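Local coordinates for protein rutinosidase (Aspergillus niger, PDB 6I1A) that hydrolyses glycosides as a secreted rutinosidase of glycosyl hydrolase family 5, and probably also acts as an exo-1,3-beta-glucosidase on beta-glucans, at residues Q169-D172 / Q173-F177; A217-L220 / K221-A225; R224-V227 / Q228-S232. One frame throughout, in Å; residues are numbered along the deposited sequence.

How the contacts relate
All three contacts join adjacent turns of a single helix, on two neighbouring helices of the TIM-barrel domain: contact 1 on helix 161-179, contacts 2 and 3 on helix 213-233. Contacts 2 and 3 share Arg224 and Ala225, and their centres lie about 10 Å apart. Contact 1 is about 12 Å from contact 3 and about 17 Å from contact 2, centre to centre. A salt bridge of 2.9 Å from Arg229 NH1 to Asp172 OD1 ties contact 1 to contact 3, with Ile175 CD1 packing 3.7 Å from Arg229 CG. Contact 1 meets contact 2 where Ile171 CG1 lies 3.4 Å from Tyr222 OH. Nearby sugars are glycans attached to the protein, not substrates.

Contact 1: residues Q169-D172 / Q173-F177; sequences QVID and QVINF
Ile171 and Ile175 meet one turn apart on helix 161-179, an alpha-helix on the outside of the TIM barrel. Main-chain bonds of the i to i+4 pattern join 169-172 to 173-177 throughout. Gln173 N donates to Gln169 O, Val174 N to Val170 O, Ile175 N to Ile171 O and Asn176 N to Asp172 O. The straightest is that of Ile175 N to Ile171 O, 2.9 Å long with an N-H...O angle of 172°.

The apolar contact belongs to the isoleucines, whose side chains run at a slant to each other. Ile175 CG1 stands beside its own backbone N (chi1 -66°) and extends to CD1, which brings CD1 back along the helix to 3.8 Å from Ile171 CG2. On the way Ile175 CG1 passes 3.3 Å from Ile171 O, so the same carbonyl that accepts the Ile175 N-H also has this methylene against it. Val174 CG2 likewise lies against a carbonyl of the preceding turn, 3.5 Å from Val170 O. These buried side chains face the barrel: Val170, Ile171 and Val174 touch Thr136 of strand 131-136, Val174 and Ile175 reach Leu189 of strand 187-190, and Ile175 also packs on Val230 of helix 213-233.

At the seam between the two helices, Asp172 OD1 forms a salt bridge with Arg229 of helix 213-233 and lies near Ile175 CD1. Gln169 and Gln173 are exposed. Gln173 bends at chi2 (-62°), folding its amide back toward the preceding turn. There a water bridges the two segments, accepting from Gln173 NE2 at 2.9 Å and donating to Gln169 O at 2.8 Å; this gives Gln169 O a second donor besides Gln173 N.

Contact 2: residues A217-L220 / K221-A225; sequences AWVL and KYIRA
Trp218 and Lys221 meet on helix 213-233 in a CH-pi contact, with Lys221 CD over one face of the indole, 3.9 Å from the centroid of its six-membered ring. The lysine is extended as far as CE and bends only at chi4 (67°); its ammonium has a cation-pi partner in Phe164.

Every backbone carbonyl of 217-220 is taken up by an N-H of the next turn: Ala217 O by Lys221 N, Trp218 O by Tyr222 N, Val219 O by Ile223 N at 2.9 Å, and Leu220 O by Arg224 N, also at 2.9 Å. Two side-chain polar groups find their partners outside this turn. Arg224 NH1 donates to Asp254 O, while Leu220 CD2 rests over one face of the guanidinium, 3.5 Å from Arg224 NH2. The hydroxyl of Tyr222 is hydrogen-bonded to Pro191 O. Val219 CG1 packs against Ile223 CG1 at 4.1 Å.

The turn thus lies between strand 239-241, helix 161-179 and the loop carrying Asp254 and Phe255: Val219 and Ile223 press on Phe241 of the strand, Tyr222 lies against Ser167 and Met168 of the helix, and Leu220 packs on the two loop residues.

Contact 3: residues R224-V227 / Q228-S232; sequences RAVV and QRVES
Gln228, Arg229, Val230 and Glu231 donate their backbone N-H groups to the carbonyls of Arg224, Ala225, Val226 and Val227, the regular i to i+4 ladder of an alpha-helix, here near the C-terminal end of helix 213-233.

Val227 and Glu231 meet through their side chains. Glu231 CG stands beside its own backbone N (chi1 -76°), and the extended chain beyond it runs back along the helix across Val227. Glu231 CG passes 3.1 Å from Val227 O, and Glu231 OE2 lies against Val227 CG1 at 3.4 Å.

Val226 and Val230 run alongside each other, with Val226 CG1 4.2 Å from Val230 CG2. Gln228 CG packs 3.3 Å from Arg224 O. A water donates to that same oxygen, Arg224 O, at 2.9 Å and accepts a weak bond from Gln228 NE2. In the last turn, Ser232 OG donates to Arg229 O over 2.7 Å, a side-chain bond that adds to the backbone bond from Ser232 N to Gln228 O.

Arg229 bends at chi2 and chi3, leading its guanidinium away from the preceding turn and toward helix 161-179, where Asp172 holds it through NH1 and the arginine side chain touches Met168. Val230 packs on Ile237 in the loop before strand 239-241, Val226 rests on Pro191 just beyond strand 187-190, and Val227 touches Thr259, which precedes strand 261-269.

Contact 1: residues Q169-D172 / Q173-F177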
ATOM      1  N   GLN A 169      -6.779  24.879 -23.812  1.00 13.69           N
ATOM      2  CA  GLN A 169      -6.456  26.322 -23.944  1.00 14.46           C
ATOM      3  C   GLN A 169      -5.354  26.723 -22.977  1.00 14.46           C
ATOM      4  O   GLN A 169      -4.398  27.465 -23.334  1.00 15.19           O
ATOM      5  CB  GLN A 169      -7.714  27.180 -23.777  1.00 15.88           C
ATOM      6  CG  GLN A 169      -8.670  27.025 -24.953  1.00 19.80           C
ATOM      7  CD  GLN A 169      -9.837  27.965 -24.828  1.00 24.78           C
ATOM      8  OE1 GLN A 169      -9.707  29.063 -24.339  1.00 27.36           O
ATOM      9  NE2 GLN A 169     -10.970  27.506 -25.311  1.00 29.63           N
ATOM     10  N   VAL A 170      -5.408  26.192 -21.759  1.00 13.01           N
ATOM     11  CA  VAL A 170      -4.333  26.483 -20.757  1.00 12.70           C
ATOM     12  C   VAL A 170      -3.014  25.964 -21.292  1.00 13.58           C
ATOM     13  O   VAL A 170      -1.980  26.681 -21.245  1.00 12.95           O
ATOM     14  CB  VAL A 170      -4.701  25.782 -19.434  1.00 13.00           C
ATOM     15  CG1 VAL A 170      -3.491  25.707 -18.476  1.00 13.04           C
ATOM     16  CG2 VAL A 170      -5.882  26.457 -18.758  1.00 13.90           C
ATOM     17  N   ILE A 171      -2.999  24.745 -21.797  1.00 12.52           N
ATOM     18  CA  ILE A 171      -1.780  24.128 -22.314  1.00 14.91           C
ATOM     19  C   ILE A 171      -1.261  24.916 -23.496  1.00 14.68           C
ATOM     20  O   ILE A 171      -0.030  25.104 -23.600  1.00 13.32           O
ATOM     21  CB  ILE A 171      -2.008  22.660 -22.627  1.00 14.57           C
ATOM     22  CG1 ILE A 171      -2.290  21.825 -21.370  1.00 18.38           C
ATOM     23  CG2 ILE A 171      -0.881  22.109 -23.466  1.00 16.66           C
ATOM     24  CD1 ILE A 171      -1.529  22.127 -20.136  1.00 18.40           C
ATOM     25  N   ASP A 172      -2.127  25.417 -24.374  1.00 15.31           N
ATOM     26  CA  ASP A 172      -1.636  26.267 -25.467  1.00 14.39           C
ATOM     27  C   ASP A 172      -0.904  27.486 -24.917  1.00 15.39           C
ATOM     28  O   ASP A 172       0.133  27.933 -25.516  1.00 14.15           O
ATOM     29  CB  ASP A 172      -2.781  26.749 -26.351  1.00 14.64           C
ATOM     30  CG  ASP A 172      -3.312  25.687 -27.310  1.00 18.14           C
ATOM     31  OD1 ASP A 172      -2.613  24.703 -27.567  1.00 18.44           O
ATOM     32  OD2 ASP A 172      -4.462  25.871 -27.816  1.00 20.89           O
ATOM     33  N   GLN A 173      -1.393  28.093 -23.847  1.00 13.33           N
ATOM     34  CA  GLN A 173      -0.723  29.274 -23.240  1.00 12.64           C
ATOM     35  C   GLN A 173       0.624  28.871 -22.675  1.00 15.01           C
ATOM     36  O   GLN A 173       1.595  29.652 -22.824  1.00 14.29           O
ATOM     37  CB  GLN A 173      -1.604  29.926 -22.180  1.00 14.49           C
ATOM     38  CG  GLN A 173      -2.861  30.534 -22.740  1.00 16.18           C
ATOM     39  CD  GLN A 173      -2.539  31.644 -23.711  1.00 19.97           C
ATOM     40  OE1 GLN A 173      -1.717  32.530 -23.438  1.00 21.41           O
ATOM     41  NE2 GLN A 173      -3.261  31.609 -24.820  1.00 22.10           N
ATOM     42  N   VAL A 174       0.725  27.711 -22.055  1.00 13.64           N
ATOM     43  CA  VAL A 174       2.026  27.268 -21.482  1.00 13.86           C
ATOM     44  C   VAL A 174       3.012  27.013 -22.624  1.00 13.87           C
ATOM     45  O   VAL A 174       4.181  27.431 -22.551  1.00 14.63           O
ATOM     46  CB  VAL A 174       1.875  26.043 -20.573  1.00 12.68           C
ATOM     47  CG1 VAL A 174       3.242  25.603 -20.070  1.00 14.03           C
ATOM     48  CG2 VAL A 174       0.933  26.377 -19.421  1.00 12.99           C
ATOM     49  N   ILE A 175       2.568  26.328 -23.694  1.00 14.30           N
ATOM     50  CA  ILE A 175       3.449  26.084 -24.877  1.00 13.87           C
ATOM     51  C   ILE A 175       3.925  27.417 -25.425  1.00 14.13           C
ATOM     52  O   ILE A 175       5.149  27.551 -25.697  1.00 15.03           O
ATOM     53  CB  ILE A 175       2.717  25.284 -25.964  1.00 15.00           C
ATOM     54  CG1 ILE A 175       2.389  23.856 -25.504  1.00 14.44           C
ATOM     55  CG2 ILE A 175       3.541  25.277 -27.256  1.00 15.89           C
ATOM     56  CD1 ILE A 175       1.370  23.137 -26.354  1.00 15.35           C
ATOM     57  N   ASN A 176       3.029  28.354 -25.564  1.00 14.21           N
ATOM     58  CA  ASN A 176       3.413  29.701 -26.103  1.00 16.22           C
ATOM     59  C   ASN A 176       4.423  30.377 -25.172  1.00 17.10           C
ATOM     60  O   ASN A 176       5.400  30.978 -25.630  1.00 17.03           O
ATOM     61  CB  ASN A 176       2.201  30.614 -26.295  1.00 17.51           C
ATOM     62  CG  ASN A 176       2.560  31.960 -26.873  1.00 21.32           C
ATOM     63  OD1 ASN A 176       2.980  32.002 -28.050  1.00 26.20           O
ATOM     64  ND2 ASN A 176       2.428  33.010 -26.084  1.00 23.27           N
ATOM     65  N   PHE A 177       4.233  30.268 -23.848  1.00 15.46           N
ATOM     66  CA  PHE A 177       5.198  30.845 -22.883  1.00 16.04           C
ATOM     67  C   PHE A 177       6.586  30.229 -23.138  1.00 16.06           C
ATOM     68  O   PHE A 177       7.597  30.961 -23.147  1.00 15.77           O
ATOM     69  CB  PHE A 177       4.688  30.533 -21.480  1.00 15.22           C
ATOM     70  CG  PHE A 177       5.573  31.064 -20.373  1.00 14.49           C
ATOM     71  CD1 PHE A 177       6.707  30.366 -19.982  1.00 15.38           C
ATOM     72  CD2 PHE A 177       5.237  32.217 -19.705  1.00 15.15           C
ATOM     73  CE1 PHE A 177       7.525  30.852 -18.966  1.00 14.50           C
ATOM     74  CE2 PHE A 177       6.051  32.719 -18.683  1.00 17.16           C
ATOM     75  CZ  PHE A 177       7.174  32.043 -18.323  1.00 15.80           C
TER
HETATM   76  O   HOH W   1      -5.101  29.450 -25.210  1.00 26.55           O

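Contact 2: residues A217-L220 / K221-A225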
ATOM      1  N   ALA A 217      -8.967   6.486 -17.893  1.00 13.50           N
ATOM      2  CA  ALA A 217      -9.174   6.596 -19.350  1.00 13.87           C
ATOM      3  C   ALA A 217      -9.337   8.065 -19.734  1.00 14.13           C
ATOM      4  O   ALA A 217      -8.856   8.460 -20.824  1.00 14.91           O
ATOM      5  CB  ALA A 217     -10.396   5.767 -19.769  1.00 15.92           C
ATOM      6  N   TRP A 218     -10.007   8.877 -18.922  1.00 14.16           N
ATOM      7  CA  TRP A 218     -10.183  10.300 -19.253  1.00 12.99           C
ATOM      8  C   TRP A 218      -8.812  10.974 -19.121  1.00 12.73           C
ATOM      9  O   TRP A 218      -8.451  11.820 -19.925  1.00 12.76           O
ATOM     10  CB  TRP A 218     -11.258  10.951 -18.375  1.00 14.13           C
ATOM     11  CG  TRP A 218     -11.644  12.274 -18.887  1.00 13.42           C
ATOM     12  CD1 TRP A 218     -11.224  13.489 -18.450  1.00 13.24           C
ATOM     13  CD2 TRP A 218     -12.488  12.527 -20.013  1.00 13.96           C
ATOM     14  NE1 TRP A 218     -11.781  14.484 -19.191  1.00 14.95           N
ATOM     15  CE2 TRP A 218     -12.571  13.927 -20.164  1.00 13.51           C
ATOM     16  CE3 TRP A 218     -13.252  11.714 -20.855  1.00 15.03           C
ATOM     17  CZ2 TRP A 218     -13.326  14.545 -21.146  1.00 13.83           C
ATOM     18  CZ3 TRP A 218     -14.003  12.338 -21.819  1.00 15.60           C
ATOM     19  CH2 TRP A 218     -14.050  13.720 -21.961  1.00 14.83           C
ATOM     20  N   VAL A 219      -8.067  10.659 -18.054  1.00 12.22           N
ATOM     21  CA  VAL A 219      -6.723  11.243 -17.916  1.00 12.58           C
ATOM     22  C   VAL A 219      -5.902  10.886 -19.151  1.00 12.50           C
ATOM     23  O   VAL A 219      -5.151  11.744 -19.659  1.00 12.96           O
ATOM     24  CB  VAL A 219      -6.048  10.748 -16.625  1.00 12.16           C
ATOM     25  CG1 VAL A 219      -4.588  11.149 -16.617  1.00 13.43           C
ATOM     26  CG2 VAL A 219      -6.798  11.287 -15.407  1.00 12.53           C
ATOM     27  N   LEU A 220      -5.945   9.621 -19.620  1.00 13.65           N
ATOM     28  CA  LEU A 220      -5.162   9.212 -20.800  1.00 14.53           C
ATOM     29  C   LEU A 220      -5.573   9.978 -22.056  1.00 13.82           C
ATOM     30  O   LEU A 220      -4.715  10.397 -22.817  1.00 13.39           O
ATOM     31  CB  LEU A 220      -5.278   7.703 -20.989  1.00 15.83           C
ATOM     32  CG  LEU A 220      -4.508   7.136 -22.180  1.00 16.97           C
ATOM     33  CD1 LEU A 220      -3.038   7.427 -22.039  1.00 17.35           C
ATOM     34  CD2 LEU A 220      -4.745   5.653 -22.286  1.00 19.46           C
ATOM     35  N   LYS A 221      -6.863  10.192 -22.245  1.00 14.94           N
ATOM     36  CA  LYS A 221      -7.356  10.996 -23.378  1.00 15.34           C
ATOM     37  C   LYS A 221      -6.692  12.370 -23.326  1.00 15.89           C
ATOM     38  O   LYS A 221      -6.250  12.910 -24.342  1.00 14.65           O
ATOM     39  CB  LYS A 221      -8.888  11.087 -23.304  1.00 16.45           C
ATOM     40  CG  LYS A 221      -9.544  11.988 -24.321  1.00 18.77           C
ATOM     41  CD  LYS A 221     -11.027  12.210 -24.013  1.00 20.22           C
ATOM     42  CE  LYS A 221     -11.657  13.342 -24.805  1.00 25.33           C
ATOM     43  NZ  LYS A 221     -11.680  12.958 -26.232  1.00 27.16           N
ATOM     44  N   TYR A 222      -6.664  12.972 -22.130  1.00 14.41           N
ATOM     45  CA  TYR A 222      -6.100  14.327 -21.971  1.00 13.20           C
ATOM     46  C   TYR A 222      -4.606  14.305 -22.229  1.00 12.44           C
ATOM     47  O   TYR A 222      -4.091  15.157 -22.975  1.00 12.66           O
ATOM     48  CB  TYR A 222      -6.410  14.837 -20.569  1.00 13.92           C
ATOM     49  CG  TYR A 222      -5.748  16.131 -20.230  1.00 12.60           C
ATOM     50  CD1 TYR A 222      -6.052  17.294 -20.884  1.00 11.42           C
ATOM     51  CD2 TYR A 222      -4.756  16.187 -19.234  1.00 13.52           C
ATOM     52  CE1 TYR A 222      -5.452  18.493 -20.523  1.00 12.52           C
ATOM     53  CE2 TYR A 222      -4.126  17.383 -18.898  1.00 12.04           C
ATOM     54  CZ  TYR A 222      -4.479  18.550 -19.533  1.00 12.99           C
ATOM     55  OH  TYR A 222      -3.927  19.740 -19.198  1.00 12.49           O
ATOM     56  N   ILE A 223      -3.872  13.377 -21.617  1.00 12.78           N
ATOM     57  CA  ILE A 223      -2.401  13.374 -21.808  1.00 13.07           C
ATOM     58  C   ILE A 223      -2.046  13.115 -23.287  1.00 13.48           C
ATOM     59  O   ILE A 223      -1.115  13.722 -23.825  1.00 13.71           O
ATOM     60  CB  ILE A 223      -1.706  12.385 -20.882  1.00 13.61           C
ATOM     61  CG1 ILE A 223      -1.979  12.711 -19.396  1.00 14.63           C
ATOM     62  CG2 ILE A 223      -0.209  12.376 -21.196  1.00 14.97           C
ATOM     63  CD1 ILE A 223      -1.424  14.055 -18.959  1.00 14.93           C
ATOM     64  N   ARG A 224      -2.766  12.233 -23.923  1.00 13.68           N
ATOM     65  CA  ARG A 224      -2.540  11.992 -25.374  1.00 12.93           C
ATOM     66  C   ARG A 224      -2.796  13.284 -26.143  1.00 14.06           C
ATOM     67  O   ARG A 224      -2.013  13.582 -27.072  1.00 15.24           O
ATOM     68  CB  ARG A 224      -3.447  10.861 -25.855  1.00 14.11           C
ATOM     69  CG  ARG A 224      -2.937   9.495 -25.483  1.00 15.71           C
ATOM     70  CD  ARG A 224      -3.870   8.399 -25.966  1.00 18.32           C
ATOM     71  NE  ARG A 224      -3.168   7.124 -25.887  1.00 20.63           N
ATOM     72  CZ  ARG A 224      -3.737   5.941 -25.782  1.00 22.72           C
ATOM     73  NH1 ARG A 224      -2.966   4.856 -25.694  1.00 21.41           N
ATOM     74  NH2 ARG A 224      -5.070   5.803 -25.786  1.00 20.53           N
ATOM     75  N   ALA A 225      -3.839  14.031 -25.829  1.00 13.33           N
ATOM     76  CA  ALA A 225      -4.078  15.298 -26.513  1.00 14.29           C
ATOM     77  C   ALA A 225      -2.963  16.319 -26.268  1.00 13.38           C
ATOM     78  O   ALA A 225      -2.570  17.094 -27.180  1.00 14.82           O
ATOM     79  CB  ALA A 225      -5.401  15.865 -26.138  1.00 14.78           C
TER

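Contact 3: residues R224-V227 / Q228-S232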
ATOM      1  N   ARG A 224      -2.766  12.233 -23.923  1.00 13.68           N
ATOM      2  CA  ARG A 224      -2.540  11.992 -25.374  1.00 12.93           C
ATOM      3  C   ARG A 224      -2.796  13.284 -26.143  1.00 14.06           C
ATOM      4  O   ARG A 224      -2.013  13.582 -27.072  1.00 15.24           O
ATOM      5  CB  ARG A 224      -3.447  10.861 -25.855  1.00 14.11           C
ATOM      6  CG  ARG A 224      -2.937   9.495 -25.483  1.00 15.71           C
ATOM      7  CD  ARG A 224      -3.870   8.399 -25.966  1.00 18.32           C
ATOM      8  NE  ARG A 224      -3.168   7.124 -25.887  1.00 20.63           N
ATOM      9  CZ  ARG A 224      -3.737   5.941 -25.782  1.00 22.72           C
ATOM     10  NH1 ARG A 224      -2.966   4.856 -25.694  1.00 21.41           N
ATOM     11  NH2 ARG A 224      -5.070   5.803 -25.786  1.00 20.53           N
ATOM     12  N   ALA A 225      -3.839  14.031 -25.829  1.00 13.33           N
ATOM     13  CA  ALA A 225      -4.078  15.298 -26.513  1.00 14.29           C
ATOM     14  C   ALA A 225      -2.963  16.319 -26.268  1.00 13.38           C
ATOM     15  O   ALA A 225      -2.570  17.094 -27.180  1.00 14.82           O
ATOM     16  CB  ALA A 225      -5.401  15.865 -26.138  1.00 14.78           C
ATOM     17  N   VAL A 226      -2.471  16.387 -25.020  1.00 12.90           N
ATOM     18  CA  VAL A 226      -1.379  17.323 -24.698  1.00 12.88           C
ATOM     19  C   VAL A 226      -0.089  16.919 -25.443  1.00 12.58           C
ATOM     20  O   VAL A 226       0.569  17.766 -26.008  1.00 13.23           O
ATOM     21  CB  VAL A 226      -1.130  17.383 -23.175  1.00 12.58           C
ATOM     22  CG1 VAL A 226       0.178  18.147 -22.930  1.00 12.62           C
ATOM     23  CG2 VAL A 226      -2.331  18.005 -22.481  1.00 13.60           C
ATOM     24  N   VAL A 227       0.233  15.633 -25.405  1.00 13.03           N
ATOM     25  CA  VAL A 227       1.447  15.146 -26.119  1.00 14.39           C
ATOM     26  C   VAL A 227       1.360  15.504 -27.615  1.00 14.42           C
ATOM     27  O   VAL A 227       2.308  16.055 -28.172  1.00 15.32           O
ATOM     28  CB  VAL A 227       1.649  13.647 -25.910  1.00 14.20           C
ATOM     29  CG1 VAL A 227       2.652  13.100 -26.917  1.00 16.51           C
ATOM     30  CG2 VAL A 227       2.042  13.381 -24.466  1.00 15.90           C
ATOM     31  N   GLN A 228       0.199  15.290 -28.202  1.00 14.73           N
ATOM     32  CA  GLN A 228      -0.008  15.655 -29.622  1.00 15.33           C
ATOM     33  C   GLN A 228       0.102  17.141 -29.835  1.00 15.65           C
ATOM     34  O   GLN A 228       0.735  17.581 -30.826  1.00 15.00           O
ATOM     35  CB  GLN A 228      -1.318  15.067 -30.090  1.00 18.12           C
ATOM     36  CG  GLN A 228      -1.154  13.587 -30.298  1.00 22.89           C
ATOM     37  CD  GLN A 228      -2.286  12.998 -31.118  1.00 30.63           C
ATOM     38  OE1 GLN A 228      -2.874  13.676 -31.945  1.00 39.68           O
ATOM     39  NE2 GLN A 228      -2.574  11.726 -30.877  1.00 35.77           N
ATOM     40  N   ARG A 229      -0.460  17.961 -28.955  1.00 13.92           N
ATOM     41  CA  ARG A 229      -0.365  19.416 -29.116  1.00 14.11           C
ATOM     42  C   ARG A 229       1.105  19.857 -29.021  1.00 14.04           C
ATOM     43  O   ARG A 229       1.598  20.692 -29.824  1.00 14.48           O
ATOM     44  CB  ARG A 229      -1.254  20.113 -28.089  1.00 15.61           C
ATOM     45  CG  ARG A 229      -1.388  21.602 -28.335  1.00 17.44           C
ATOM     46  CD  ARG A 229      -2.191  21.960 -29.583  1.00 21.39           C
ATOM     47  NE  ARG A 229      -3.478  21.263 -29.554  1.00 27.46           N
ATOM     48  CZ  ARG A 229      -4.628  21.713 -29.054  1.00 29.80           C
ATOM     49  NH1 ARG A 229      -4.686  22.875 -28.438  1.00 30.53           N
ATOM     50  NH2 ARG A 229      -5.726  20.971 -29.131  1.00 30.53           N
ATOM     51  N   VAL A 230       1.835  19.370 -28.022  1.00 12.88           N
ATOM     52  CA  VAL A 230       3.264  19.762 -27.905  1.00 13.39           C
ATOM     53  C   VAL A 230       4.047  19.241 -29.129  1.00 14.32           C
ATOM     54  O   VAL A 230       4.847  20.012 -29.707  1.00 16.18           O
ATOM     55  CB  VAL A 230       3.842  19.227 -26.581  1.00 15.08           C
ATOM     56  CG1 VAL A 230       5.366  19.416 -26.553  1.00 16.62           C
ATOM     57  CG2 VAL A 230       3.138  19.844 -25.378  1.00 14.58           C
ATOM     58  N   GLU A 231       3.858  17.971 -29.495  1.00 15.30           N
ATOM     59  CA  GLU A 231       4.489  17.403 -30.728  1.00 15.61           C
ATOM     60  C   GLU A 231       4.180  18.298 -31.924  1.00 17.68           C
ATOM     61  O   GLU A 231       5.061  18.443 -32.786  1.00 16.65           O
ATOM     62  CB  GLU A 231       3.959  16.002 -31.004  1.00 15.86           C
ATOM     63  CG  GLU A 231       4.559  14.981 -30.086  1.00 17.47           C
ATOM     64  CD  GLU A 231       3.991  13.584 -30.165  1.00 17.42           C
ATOM     65  OE1 GLU A 231       2.885  13.436 -30.702  1.00 18.72           O
ATOM     66  OE2 GLU A 231       4.634  12.596 -29.607  1.00 19.37           O
ATOM     67  N   SER A 232       2.994  18.861 -32.048  1.00 15.04           N
ATOM     68  CA  SER A 232       2.615  19.659 -33.232  1.00 16.46           C
ATOM     69  C   SER A 232       3.392  20.979 -33.260  1.00 16.46           C
ATOM     70  O   SER A 232       3.472  21.603 -34.342  1.00 17.56           O
ATOM     71  CB  SER A 232       1.116  19.870 -33.282  1.00 17.49           C
ATOM     72  OG  SER A 232       0.713  20.912 -32.388  1.00 20.05           O
TER
HETATM   73  O   HOH W   2      -0.616  11.238 -28.177  1.00 28.06           O